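Local coordinates for protein putative leucoanthocyanidin reductase 1 (Vitis vinifera, PDB 3I6I) that reduces leucoanthocyanidins in flavonoid metabolism with NADPH as cofactor, which it binds on a Rossmann fold, at residues P36-A41 with I63-L68; G67-Q72 with L97-L102. One frame throughout, in Å; residues are numbered along the deposited sequence.

Interaction 1: P36-A41 with I63-L68; sequences PTYILA and IIVYGL. With NDP (NADPH dihydro-nicotinamide-adenine-dinucleotide phosphate), chain B.
Y38 and I63 lie side by side on one face of a parallel strand pair. The CD1 methyl of I63 sits over the phenol ring, 3.9 Å from the Y38 ring centroid, in a CH-pi contact. I63 carries CG1 anti to its carbonyl carbon (chi1 -64°), as Y38 does with CG; paired in register and with the same first torsion, the two run the same way. At the ring's edge, in its plane, V65 CG1 touches Y38 CD1 at 3.9 Å. The other valine methyl, CG2, meets L40 CD1, and G67, with no side chain and a fully extended backbone, lets L40 CG rest on G67 O at 3.5 Å. On the opposite face the small A41 leaves room for I64 CG2, 3.6 Å from A41 CB, and for Y66 CD1. Branched I63, I64 and V65 suit extended backbone. Five backbone hydrogen bonds join the strands, from I63 N to T37 O through to G67 N to A41 O, the shortest being A41 N to V65 O at 2.8 Å. The pair closes a beta-alpha-beta unit at the sheet's edge: F54 of helix 48-59 covers A41 and I64, helix 72-81 packs on L40, and strand 13-16 flanks 37-41 on its other side.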
loop_
_atom_site.group_PDB
_atom_site.type_symbol
_atom_site.label_atom_id
_atom_site.label_comp_id
_atom_site.label_asym_id
_atom_site.label_seq_id
_atom_site.Cartn_x
_atom_site.Cartn_y
_atom_site.Cartn_z
ATOM N N PRO A 36 3.273 -15.510 14.269
ATOM C CA PRO A 36 4.680 -15.280 14.633
ATOM C C PRO A 36 5.300 -14.333 13.619
ATOM O O PRO A 36 5.253 -14.607 12.406
ATOM C CB PRO A 36 5.319 -16.668 14.544
ATOM C CG PRO A 36 4.184 -17.636 14.414
ATOM C CD PRO A 36 3.010 -16.905 13.881
ATOM N N THR A 37 5.843 -13.217 14.101
ATOM C CA THR A 37 6.192 -12.119 13.235
ATOM C C THR A 37 7.617 -11.656 13.445
ATOM O O THR A 37 7.997 -11.315 14.556
ATOM C CB THR A 37 5.227 -10.921 13.422
ATOM O OG1 THR A 37 3.889 -11.353 13.155
ATOM C CG2 THR A 37 5.577 -9.776 12.460
ATOM N N TYR A 38 8.389 -11.641 12.360
ATOM C CA TYR A 38 9.797 -11.270 12.387
ATOM C C TYR A 38 9.927 -9.997 11.577
ATOM O O TYR A 38 9.339 -9.883 10.505
ATOM C CB TYR A 38 10.676 -12.354 11.741
ATOM C CG TYR A 38 10.743 -13.659 12.510
ATOM C CD1 TYR A 38 11.891 -14.027 13.212
ATOM C CD2 TYR A 38 9.640 -14.498 12.564
ATOM C CE1 TYR A 38 11.938 -15.207 13.916
ATOM C CE2 TYR A 38 9.661 -15.656 13.266
ATOM C CZ TYR A 38 10.807 -16.023 13.945
ATOM O OH TYR A 38 10.790 -17.210 14.629
ATOM N N ILE A 39 10.686 -9.042 12.087
ATOM C CA ILE A 39 10.774 -7.715 11.498
ATOM C C ILE A 39 12.213 -7.458 11.090
ATOM O O ILE A 39 13.113 -7.502 11.943
ATOM C CB ILE A 39 10.340 -6.655 12.543
ATOM C CG1 ILE A 39 8.843 -6.849 12.908
ATOM C CG2 ILE A 39 10.648 -5.234 12.081
ATOM C CD1 ILE A 39 7.911 -6.808 11.762
ATOM N N LEU A 40 12.432 -7.184 9.805
ATOM C CA LEU A 40 13.767 -6.917 9.300
ATOM C C LEU A 40 14.172 -5.497 9.640
ATOM O O LEU A 40 13.411 -4.582 9.399
ATOM C CB LEU A 40 13.818 -7.136 7.781
ATOM C CG LEU A 40 15.171 -7.224 7.060
ATOM C CD1 LEU A 40 16.039 -8.363 7.653
ATOM C CD2 LEU A 40 14.894 -7.475 5.574
ATOM N N ALA A 41 15.359 -5.326 10.243
ATOM C CA ALA A 41 15.869 -4.024 10.652
ATOM C C ALA A 41 17.227 -3.758 10.002
ATOM O O ALA A 41 18.086 -4.642 9.962
ATOM C CB ALA A 41 16.037 -3.981 12.192
ATOM N N ILE A 63 9.984 -10.366 16.602
ATOM C CA ILE A 63 11.389 -10.776 16.725
ATOM C C ILE A 63 12.154 -9.960 15.701
ATOM O O ILE A 63 11.881 -10.043 14.498
ATOM C CB ILE A 63 11.559 -12.264 16.439
ATOM C CG1 ILE A 63 10.795 -13.072 17.497
ATOM C CG2 ILE A 63 13.058 -12.642 16.409
ATOM C CD1 ILE A 63 10.575 -14.508 17.113
ATOM N N ILE A 64 13.088 -9.143 16.166
ATOM C CA ILE A 64 13.877 -8.326 15.247
ATOM C C ILE A 64 15.050 -9.139 14.676
ATOM O O ILE A 64 15.783 -9.803 15.423
ATOM C CB ILE A 64 14.365 -7.023 15.906
ATOM C CG1 ILE A 64 13.161 -6.189 16.370
ATOM C CG2 ILE A 64 15.166 -6.214 14.917
ATOM C CD1 ILE A 64 13.537 -4.844 16.959
ATOM N N VAL A 65 15.193 -9.077 13.353
ATOM C CA VAL A 65 16.295 -9.678 12.598
ATOM C C VAL A 65 16.984 -8.607 11.745
ATOM O O VAL A 65 16.347 -7.725 11.174
ATOM C CB VAL A 65 15.815 -10.854 11.707
ATOM C CG1 VAL A 65 15.062 -11.893 12.543
ATOM C CG2 VAL A 65 14.933 -10.371 10.602
ATOM N N TYR A 66 18.309 -8.659 11.683
ATOM C CA TYR A 66 19.066 -7.594 11.057
ATOM C C TYR A 66 19.480 -7.967 9.662
ATOM O O TYR A 66 20.084 -9.012 9.452
ATOM C CB TYR A 66 20.294 -7.259 11.916
ATOM C CG TYR A 66 19.861 -6.732 13.260
ATOM C CD1 TYR A 66 19.474 -5.397 13.409
ATOM C CD2 TYR A 66 19.764 -7.573 14.360
ATOM C CE1 TYR A 66 19.045 -4.907 14.629
ATOM C CE2 TYR A 66 19.332 -7.091 15.596
ATOM C CZ TYR A 66 18.980 -5.753 15.723
ATOM O OH TYR A 66 18.547 -5.264 16.935
ATOM N N GLY A 67 19.159 -7.115 8.703
ATOM C CA GLY A 67 19.635 -7.295 7.342
ATOM C C GLY A 67 18.953 -6.317 6.410
ATOM O O GLY A 67 18.149 -5.485 6.844
ATOM N N LEU A 68 19.281 -6.448 5.128
ATOM C CA LEU A 68 18.801 -5.581 4.063
ATOM C C LEU A 68 18.408 -6.491 2.906
ATOM O O LEU A 68 19.148 -7.427 2.585
ATOM C CB LEU A 68 19.906 -4.632 3.598
ATOM C CG LEU A 68 20.306 -3.469 4.523
ATOM C CD1 LEU A 68 21.467 -2.717 3.912
ATOM C CD2 LEU A 68 19.114 -2.542 4.768
HETATM P PA NDP B . 8.351 3.936 3.491
HETATM O O1A NDP B . 9.454 4.747 2.855
HETATM O O2A NDP B . 7.369 4.689 4.569
HETATM O O5B NDP B . 8.847 2.609 4.254
HETATM C C5B NDP B . 9.762 1.756 3.640
HETATM C C4B NDP B . 10.259 0.727 4.581
HETATM O O4B NDP B . 11.154 -0.079 3.721
HETATM C C3B NDP B . 11.146 1.327 5.703
HETATM O O3B NDP B . 11.018 0.579 6.942
HETATM C C2B NDP B . 12.559 1.172 5.146
HETATM O O2B NDP B . 13.496 1.068 6.219
HETATM C C1B NDP B . 12.424 -0.190 4.470
HETATM N N9A NDP B . 13.458 -0.531 3.493
HETATM C C8A NDP B . 13.730 0.153 2.382
HETATM N N7A NDP B . 14.707 -0.469 1.718
HETATM C C5A NDP B . 15.047 -1.566 2.403
HETATM C C6A NDP B . 15.988 -2.576 2.199
HETATM N N6A NDP B . 16.768 -2.571 1.115
HETATM N N1A NDP B . 16.090 -3.564 3.111
HETATM C C2A NDP B . 15.294 -3.583 4.179
HETATM N N3A NDP B . 14.369 -2.641 4.403
HETATM C C4A NDP B . 14.243 -1.617 3.528
HETATM O O3 NDP B . 7.416 3.388 2.313
HETATM P PN NDP B . 5.798 3.511 2.108
HETATM O O1N NDP B . 4.918 3.001 3.186
HETATM O O2N NDP B . 5.603 4.993 1.618
HETATM O O5D NDP B . 5.684 2.633 0.722
HETATM C C5D NDP B . 5.511 1.210 0.786
HETATM C C4D NDP B . 4.768 0.753 -0.438
HETATM O O4D NDP B . 3.428 1.284 -0.245
HETATM C C3D NDP B . 5.278 1.295 -1.750
HETATM O O3D NDP B . 5.072 0.308 -2.756
HETATM C C2D NDP B . 4.338 2.457 -2.012
HETATM O O2D NDP B . 4.185 2.581 -3.412
HETATM C C1D NDP B . 3.017 1.972 -1.419
HETATM N N1N NDP B . 2.136 3.039 -0.821
HETATM C C2N NDP B . 0.737 3.053 -1.039
HETATM C C3N NDP B . 0.037 4.164 -0.825
HETATM C C7N NDP B . -1.489 4.157 -1.036
HETATM O O7N NDP B . -2.079 3.119 -1.359
HETATM N N7N NDP B . -2.124 5.287 -0.773
HETATM C C4N NDP B . 0.761 5.437 -0.357
HETATM C C5N NDP B . 2.066 5.096 0.353
HETATM C C6N NDP B . 2.657 3.924 0.159
HETATM P P2B NDP B . 14.602 2.313 6.431
HETATM O O1X NDP B . 13.889 3.539 6.879
HETATM O O2X NDP B . 15.656 1.688 7.444
HETATM O O3X NDP B . 15.315 2.511 5.032
#

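Interaction 2: G67-Q72 with L97-L102; sequences GLINEQ and LDQIAL. With NDP (NADPH dihydro-nicotinamide-adenine-dinucleotide phosphate), chain B.
The adenine amino nitrogen N6A of NADPH is gripped from both segments: it donates to N70 OD1 at 3.1 Å and, by a longer bond of 3.3 Å, to D98 OD2. N70 turns its amide oxygen to the base with CG held between its backbone N and carbonyl carbon (chi1 49°). In D98, CG lies beside the backbone N (chi1 -71°), and this brings one carboxylate oxygen to the amino group while the other, OD1, passes near N70 CB. Next to N6A on the ring, N1A accepts a hydrogen from the backbone N of I69 at 3.0 Å, nearly straight at 171°.

The side chain of I69 fills the angle between turn and helix. Its CG1 branch runs over D98 and Q99, with CG1 3.5 Å from D98 O, and its end, CD1, lies alongside Q99 CG at 3.7 Å. CG2 lies to one side of the adenine plane, near the rim at N1A and C2A, and meets L102 CD2 on its other flank. Beyond it the backbones come close: A101 CB fits against N70 O at 3.4 Å, and Q72 CG passes A101 O. Alanine suits this place because its single methyl lets the turn lie close to the helix. Q99 turns its amide the other way, where OE1 accepts from S118 N and is also hydrogen-bonded to S89 OG.

No hydrogen bond links the two segments directly; apolar packing and the shared base join them. A backbone N-H at N1A with two oxygen acceptors at N6A matches adenine's donor and acceptor pattern, which is consistent with the pocket recognising the base as adenine, and the carboxylate of D98 would probably strengthen its hold on the amino group.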
loop_
_atom_site.group_PDB
_atom_site.type_symbol
_atom_site.label_atom_id
_atom_site.label_comp_id
_atom_site.label_asym_id
_atom_site.label_seq_id
_atom_site.Cartn_x
_atom_site.Cartn_y
_atom_site.Cartn_z
ATOM N N GLY A 67 19.159 -7.115 8.703
ATOM C CA GLY A 67 19.635 -7.295 7.342
ATOM C C GLY A 67 18.953 -6.317 6.410
ATOM O O GLY A 67 18.149 -5.485 6.844
ATOM N N LEU A 68 19.281 -6.448 5.128
ATOM C CA LEU A 68 18.801 -5.581 4.063
ATOM C C LEU A 68 18.408 -6.491 2.906
ATOM O O LEU A 68 19.148 -7.427 2.585
ATOM C CB LEU A 68 19.906 -4.632 3.598
ATOM C CG LEU A 68 20.306 -3.469 4.523
ATOM C CD1 LEU A 68 21.467 -2.717 3.912
ATOM C CD2 LEU A 68 19.114 -2.542 4.768
ATOM N N ILE A 69 17.263 -6.205 2.281
ATOM C CA ILE A 69 16.680 -7.125 1.296
ATOM C C ILE A 69 17.461 -7.209 -0.014
ATOM O O ILE A 69 17.282 -8.155 -0.745
ATOM C CB ILE A 69 15.172 -6.864 0.995
ATOM C CG1 ILE A 69 14.950 -5.534 0.264
ATOM C CG2 ILE A 69 14.336 -6.983 2.269
ATOM C CD1 ILE A 69 13.536 -5.481 -0.323
ATOM N N ASN A 70 18.337 -6.241 -0.280
ATOM C CA ASN A 70 19.212 -6.276 -1.479
ATOM C C ASN A 70 20.475 -7.182 -1.357
ATOM O O ASN A 70 21.292 -7.280 -2.285
ATOM C CB ASN A 70 19.652 -4.850 -1.854
ATOM C CG ASN A 70 20.181 -4.079 -0.658
ATOM O OD1 ASN A 70 19.459 -3.791 0.292
ATOM N ND2 ASN A 70 21.413 -3.782 -0.690
ATOM N N GLU A 71 20.634 -7.821 -0.200
ATOM C CA GLU A 71 21.782 -8.671 0.081
ATOM C C GLU A 71 21.322 -10.114 0.004
ATOM O O GLU A 71 20.787 -10.633 0.979
ATOM C CB GLU A 71 22.272 -8.389 1.494
ATOM C CG GLU A 71 22.896 -7.030 1.646
ATOM C CD GLU A 71 23.370 -6.774 3.065
ATOM O OE1 GLU A 71 22.595 -7.004 4.039
ATOM O OE2 GLU A 71 24.520 -6.341 3.199
ATOM N N GLN A 72 21.483 -10.739 -1.155
ATOM C CA GLN A 72 20.855 -12.061 -1.403
ATOM C C GLN A 72 21.304 -13.131 -0.419
ATOM O O GLN A 72 20.450 -13.792 0.214
ATOM C CB GLN A 72 21.126 -12.537 -2.828
ATOM C CG GLN A 72 20.331 -13.796 -3.218
ATOM C CD GLN A 72 20.673 -14.351 -4.587
ATOM O OE1 GLN A 72 21.003 -13.615 -5.502
ATOM N NE2 GLN A 72 20.548 -15.666 -4.737
ATOM N N LEU A 97 13.394 -2.043 -6.733
ATOM C CA LEU A 97 14.327 -3.048 -7.336
ATOM C C LEU A 97 15.285 -3.722 -6.311
ATOM O O LEU A 97 15.912 -4.744 -6.611
ATOM C CB LEU A 97 15.077 -2.447 -8.484
ATOM C CG LEU A 97 14.283 -1.974 -9.673
ATOM C CD1 LEU A 97 15.227 -1.422 -10.721
ATOM C CD2 LEU A 97 13.397 -3.065 -10.200
ATOM N N ASP A 98 15.326 -3.211 -5.078
ATOM C CA ASP A 98 16.013 -3.905 -3.974
ATOM C C ASP A 98 15.353 -5.259 -3.721
ATOM O O ASP A 98 15.927 -6.153 -3.085
ATOM C CB ASP A 98 15.968 -3.093 -2.663
ATOM C CG ASP A 98 16.851 -1.828 -2.679
ATOM O OD1 ASP A 98 17.704 -1.672 -3.577
ATOM O OD2 ASP A 98 16.687 -1.001 -1.740
ATOM N N GLN A 99 14.121 -5.418 -4.202
ATOM C CA GLN A 99 13.412 -6.670 -4.043
ATOM C C GLN A 99 13.957 -7.797 -4.940
ATOM O O GLN A 99 13.650 -8.966 -4.701
ATOM C CB GLN A 99 11.925 -6.468 -4.318
ATOM C CG GLN A 99 11.243 -5.638 -3.261
ATOM C CD GLN A 99 9.809 -5.350 -3.587
ATOM O OE1 GLN A 99 8.881 -5.811 -2.887
ATOM N NE2 GLN A 99 9.601 -4.627 -4.680
ATOM N N ILE A 100 14.748 -7.458 -5.954
ATOM C CA ILE A 100 15.255 -8.452 -6.897
ATOM C C ILE A 100 16.090 -9.488 -6.166
ATOM O O ILE A 100 15.867 -10.710 -6.330
ATOM C CB ILE A 100 16.034 -7.821 -8.044
ATOM C CG1 ILE A 100 15.096 -7.017 -8.959
ATOM C CG2 ILE A 100 16.769 -8.892 -8.878
ATOM C CD1 ILE A 100 15.797 -6.382 -10.100
ATOM N N ALA A 101 17.033 -9.030 -5.344
ATOM C CA ALA A 101 17.854 -9.984 -4.549
ATOM C C ALA A 101 17.004 -10.813 -3.587
ATOM O O ALA A 101 17.254 -11.999 -3.390
ATOM C CB ALA A 101 18.965 -9.260 -3.779
ATOM N N LEU A 102 15.988 -10.199 -2.985
ATOM C CA LEU A 102 15.075 -10.935 -2.118
ATOM C C LEU A 102 14.337 -12.054 -2.844
ATOM O O LEU A 102 14.191 -13.156 -2.290
ATOM C CB LEU A 102 14.041 -9.999 -1.466
ATOM C CG LEU A 102 13.034 -10.592 -0.493
ATOM C CD1 LEU A 102 13.666 -11.342 0.669
ATOM C CD2 LEU A 102 12.044 -9.469 0.005
HETATM P PA NDP B . 8.351 3.936 3.491
HETATM O O1A NDP B . 9.454 4.747 2.855
HETATM O O2A NDP B . 7.369 4.689 4.569
HETATM O O5B NDP B . 8.847 2.609 4.254
HETATM C C5B NDP B . 9.762 1.756 3.640
HETATM C C4B NDP B . 10.259 0.727 4.581
HETATM O O4B NDP B . 11.154 -0.079 3.721
HETATM C C3B NDP B . 11.146 1.327 5.703
HETATM O O3B NDP B . 11.018 0.579 6.942
HETATM C C2B NDP B . 12.559 1.172 5.146
HETATM O O2B NDP B . 13.496 1.068 6.219
HETATM C C1B NDP B . 12.424 -0.190 4.470
HETATM N N9A NDP B . 13.458 -0.531 3.493
HETATM C C8A NDP B . 13.730 0.153 2.382
HETATM N N7A NDP B . 14.707 -0.469 1.718
HETATM C C5A NDP B . 15.047 -1.566 2.403
HETATM C C6A NDP B . 15.988 -2.576 2.199
HETATM N N6A NDP B . 16.768 -2.571 1.115
HETATM N N1A NDP B . 16.090 -3.564 3.111
HETATM C C2A NDP B . 15.294 -3.583 4.179
HETATM N N3A NDP B . 14.369 -2.641 4.403
HETATM C C4A NDP B . 14.243 -1.617 3.528
HETATM O O3 NDP B . 7.416 3.388 2.313
HETATM P PN NDP B . 5.798 3.511 2.108
HETATM O O1N NDP B . 4.918 3.001 3.186
HETATM O O2N NDP B . 5.603 4.993 1.618
HETATM O O5D NDP B . 5.684 2.633 0.722
HETATM C C5D NDP B . 5.511 1.210 0.786
HETATM C C4D NDP B . 4.768 0.753 -0.438
HETATM O O4D NDP B . 3.428 1.284 -0.245
HETATM C C3D NDP B . 5.278 1.295 -1.750
HETATM O O3D NDP B . 5.072 0.308 -2.756
HETATM C C2D NDP B . 4.338 2.457 -2.012
HETATM O O2D NDP B . 4.185 2.581 -3.412
HETATM C C1D NDP B . 3.017 1.972 -1.419
HETATM N N1N NDP B . 2.136 3.039 -0.821
HETATM C C2N NDP B . 0.737 3.053 -1.039
HETATM C C3N NDP B . 0.037 4.164 -0.825
HETATM C C7N NDP B . -1.489 4.157 -1.036
HETATM O O7N NDP B . -2.079 3.119 -1.359
HETATM N N7N NDP B . -2.124 5.287 -0.773
HETATM C C4N NDP B . 0.761 5.437 -0.357
HETATM C C5N NDP B . 2.066 5.096 0.353
HETATM C C6N NDP B . 2.657 3.924 0.159
HETATM P P2B NDP B . 14.602 2.313 6.431
HETATM O O1X NDP B . 13.889 3.539 6.879
HETATM O O2X NDP B . 15.656 1.688 7.444
HETATM O O3X NDP B . 15.315 2.511 5.032
#

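Along the chain, strand 37-41 comes first; the chain then passes through helix 48-59 and returns as strand 63-66, so interaction 1 closes a right-handed beta-alpha-beta crossover at the edge of the Rossmann sheet. The chain leaves that strand directly into the turn of interaction 2, G67 and L68 belonging to both. After helix 72-81 and strand 86-89 it reaches 97-102, closing a second loop. The two loops therefore follow one another, neither nested nor crossed, apart from their short overlap. L40 CD2 and I69 CG2, 3.4 Å apart, pack the two contacts together. Jointly they tie the strand pair 37-41 and 63-66, at one edge of the sheet, to helix 99-109 beside the adenine end of NADPH.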